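Local coordinates for protein endoglucanase (Clostridium thermocellum, PDB 2C4X) that probably degrades cellulose as part of a multidomain cellulosomal enzyme, of which this piece holds the C-terminal PKD domain and the carbohydrate-binding module CBM44, at residues 42-50 and 56-65. The protein carries 1 engineered substitution. Numbering follows the deposited sequence.
Sequences AYYVWDFGD and STTPTITYKY. Engineered in segment 42-50: V45 (natural residue Ala).
Y44 and S56 form an antiparallel hydrogen-bonded pair, Y44 N to S56 O at 2.8 Å and S56 N to Y44 O at 2.9 Å, after which 57-59 leads the chain across into strand 60-63 of the other sheet. Beyond this pair, contacts follow along strand 41-47 and the loop after it. P59 lies over one face of the Y44 ring, its CA 3.7 Å from the centroid in a CH-pi contact. I61 lays CG2 on the five-membered ring of W46, while W46 NE1 donates to a water that in turn donates to T58 O. F48 and Y63 stack face to face, centroids 3.9 Å apart and planes nearly parallel at 2°; the Y63 ring swings onto F48 with CG anti to the backbone N (chi1 -164°). Two tyrosine hydroxyls finish the row: Y63 OH donates to the syn lone pair of D50 OD2 at 2.5 Å, and Y65 OH meets a lone pair of F48 O at 2.7 Å. D50 OD1 is held separately by Y52 N. F29 of strand 27-30 adjoins I61, Y63 and Y65. Aromatic side chains thus link strand 41-47 and the turn after it to the segment around strand 60-63, between the two sheets of a PKD-domain beta-sandwich.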
# COMPACT_ATOMS: atom_id res chain seq x y z
N ALA A 42 -2.62 31.39 -23.61
CA ALA A 42 -2.03 32.53 -22.91
C ALA A 42 -1.37 32.12 -21.60
O ALA A 42 -0.28 32.60 -21.27
CB ALA A 42 -3.08 33.61 -22.66
N TYR A 43 -2.01 31.23 -20.84
CA TYR A 43 -1.42 30.80 -19.58
C TYR A 43 -1.97 29.47 -19.06
O TYR A 43 -2.99 28.94 -19.54
CB TYR A 43 -1.45 31.91 -18.51
CG TYR A 43 -2.79 32.55 -18.30
CD1 TYR A 43 -3.71 31.98 -17.42
CD2 TYR A 43 -3.15 33.72 -18.97
CE1 TYR A 43 -4.96 32.56 -17.21
CE2 TYR A 43 -4.39 34.31 -18.78
CZ TYR A 43 -5.30 33.72 -17.89
OH TYR A 43 -6.54 34.28 -17.67
N TYR A 44 -1.23 28.92 -18.10
CA TYR A 44 -1.51 27.65 -17.47
C TYR A 44 -1.64 27.94 -15.99
O TYR A 44 -0.72 28.53 -15.40
CB TYR A 44 -0.34 26.68 -17.68
CG TYR A 44 -0.00 26.43 -19.14
CD1 TYR A 44 0.76 27.35 -19.87
CD2 TYR A 44 -0.45 25.27 -19.79
CE1 TYR A 44 1.05 27.14 -21.19
CE2 TYR A 44 -0.15 25.04 -21.11
CZ TYR A 44 0.60 25.98 -21.81
OH TYR A 44 0.91 25.77 -23.13
N VAL A 45 -2.75 27.54 -15.39
CA VAL A 45 -2.99 27.76 -13.96
C VAL A 45 -3.13 26.38 -13.29
O VAL A 45 -3.91 25.54 -13.74
CB VAL A 45 -4.26 28.61 -13.72
CG1 VAL A 45 -4.54 28.78 -12.21
CG2 VAL A 45 -4.12 29.99 -14.38
N TRP A 46 -2.35 26.16 -12.24
CA TRP A 46 -2.27 24.87 -11.56
C TRP A 46 -2.76 24.97 -10.12
O TRP A 46 -2.41 25.92 -9.41
CB TRP A 46 -0.81 24.41 -11.50
CG TRP A 46 -0.15 24.22 -12.83
CD1 TRP A 46 0.54 25.16 -13.54
CD2 TRP A 46 -0.09 23.01 -13.59
NE1 TRP A 46 1.02 24.61 -14.71
CE2 TRP A 46 0.64 23.30 -14.77
CE3 TRP A 46 -0.62 21.72 -13.41
CZ2 TRP A 46 0.89 22.33 -15.75
CZ3 TRP A 46 -0.38 20.76 -14.38
CH2 TRP A 46 0.37 21.08 -15.54
N ASP A 47 -3.56 23.99 -9.70
CA ASP A 47 -3.93 23.83 -8.31
C ASP A 47 -3.35 22.47 -7.92
O ASP A 47 -3.75 21.44 -8.46
CB ASP A 47 -5.46 23.87 -8.13
CG ASP A 47 -5.89 23.72 -6.68
OD1 ASP A 47 -5.25 22.98 -5.90
OD2 ASP A 47 -6.91 24.33 -6.30
N PHE A 48 -2.39 22.48 -6.99
CA PHE A 48 -1.63 21.27 -6.65
C PHE A 48 -2.36 20.37 -5.64
O PHE A 48 -1.92 19.26 -5.36
CB PHE A 48 -0.21 21.65 -6.22
CG PHE A 48 0.58 22.32 -7.32
CD1 PHE A 48 1.07 21.56 -8.39
CD2 PHE A 48 0.81 23.69 -7.30
CE1 PHE A 48 1.77 22.16 -9.43
CE2 PHE A 48 1.51 24.31 -8.34
CZ PHE A 48 2.00 23.52 -9.40
N GLY A 49 -3.50 20.85 -5.14
CA GLY A 49 -4.37 20.09 -4.25
C GLY A 49 -4.00 20.11 -2.77
O GLY A 49 -4.66 19.47 -1.97
N ASP A 50 -2.96 20.86 -2.42
CA ASP A 50 -2.44 20.89 -1.05
C ASP A 50 -2.62 22.26 -0.36
O ASP A 50 -2.21 22.44 0.79
CB ASP A 50 -0.96 20.47 -1.04
CG ASP A 50 -0.06 21.45 -1.82
OD1 ASP A 50 -0.58 22.35 -2.52
OD2 ASP A 50 1.18 21.31 -1.74
N SER A 56 1.94 29.64 -15.05
CA SER A 56 3.04 29.83 -15.98
C SER A 56 2.52 30.21 -17.36
O SER A 56 1.38 29.89 -17.70
CB SER A 56 3.90 28.57 -16.07
OG SER A 56 5.02 28.83 -16.92
N THR A 57 3.35 30.89 -18.15
CA THR A 57 3.03 31.14 -19.55
C THR A 57 3.60 30.02 -20.44
O THR A 57 3.37 30.00 -21.65
CB THR A 57 3.53 32.53 -20.04
OG1 THR A 57 4.94 32.64 -19.81
CG2 THR A 57 2.81 33.67 -19.31
N THR A 58 4.34 29.11 -19.82
CA THR A 58 4.90 27.94 -20.50
C THR A 58 4.31 26.65 -19.90
O THR A 58 3.89 26.65 -18.75
CB THR A 58 6.44 27.92 -20.43
OG1 THR A 58 6.85 27.89 -19.06
CG2 THR A 58 7.05 29.15 -21.11
N PRO A 59 4.27 25.54 -20.68
CA PRO A 59 3.52 24.36 -20.25
C PRO A 59 4.13 23.43 -19.17
O PRO A 59 3.46 22.49 -18.74
CB PRO A 59 3.28 23.58 -21.55
CG PRO A 59 4.29 24.07 -22.51
CD PRO A 59 4.88 25.36 -22.01
N THR A 60 5.36 23.67 -18.73
CA THR A 60 5.87 22.84 -17.63
C THR A 60 6.03 23.62 -16.32
O THR A 60 6.14 24.85 -16.31
CB THR A 60 7.19 22.10 -17.98
OG1 THR A 60 8.28 23.01 -17.92
CG2 THR A 60 7.12 21.44 -19.37
N ILE A 61 6.00 22.89 -15.21
CA ILE A 61 6.18 23.47 -13.88
C ILE A 61 6.68 22.33 -13.00
O ILE A 61 6.36 21.17 -13.23
CB ILE A 61 4.86 24.12 -13.32
CG1 ILE A 61 5.17 25.08 -12.16
CG2 ILE A 61 3.80 23.06 -12.92
CD1 ILE A 61 4.11 26.17 -11.89
N THR A 62 7.51 22.67 -12.02
CA THR A 62 7.97 21.67 -11.06
C THR A 62 7.44 22.01 -9.67
O THR A 62 7.24 23.19 -9.33
CB THR A 62 9.53 21.47 -11.11
OG1 THR A 62 9.91 20.38 -10.26
CG2 THR A 62 10.28 22.72 -10.67
N TYR A 63 7.21 20.97 -8.87
CA TYR A 63 6.55 21.09 -7.59
C TYR A 63 6.97 19.98 -6.62
O TYR A 63 7.27 18.86 -7.04
CB TYR A 63 5.01 21.08 -7.78
CG TYR A 63 4.29 21.59 -6.56
CD1 TYR A 63 4.30 22.95 -6.24
CD2 TYR A 63 3.63 20.71 -5.69
CE1 TYR A 63 3.68 23.42 -5.11
CE2 TYR A 63 2.99 21.18 -4.55
CZ TYR A 63 3.02 22.53 -4.27
OH TYR A 63 2.41 23.03 -3.14
N LYS A 64 6.98 20.29 -5.32
CA LYS A 64 7.31 19.35 -4.25
C LYS A 64 6.19 19.31 -3.22
O LYS A 64 5.71 20.36 -2.80
CB LYS A 64 8.60 19.77 -3.54
CG LYS A 64 9.83 19.84 -4.41
CD LYS A 64 11.05 20.33 -3.64
CE LYS A 64 11.20 21.83 -3.75
NZ LYS A 64 12.49 22.33 -3.13
N TYR A 65 5.79 18.11 -2.81
CA TYR A 65 4.80 17.96 -1.75
C TYR A 65 5.51 17.64 -0.44
O TYR A 65 6.41 16.80 -0.39
CB TYR A 65 3.80 16.85 -2.08
CG TYR A 65 2.88 17.17 -3.23
CD1 TYR A 65 1.67 17.85 -3.01
CD2 TYR A 65 3.21 16.82 -4.54
CE1 TYR A 65 0.81 18.15 -4.07
CE2 TYR A 65 2.35 17.11 -5.61
CZ TYR A 65 1.15 17.78 -5.36
OH TYR A 65 0.29 18.08 -6.39
O HOH W 1 2.91 25.32 -16.49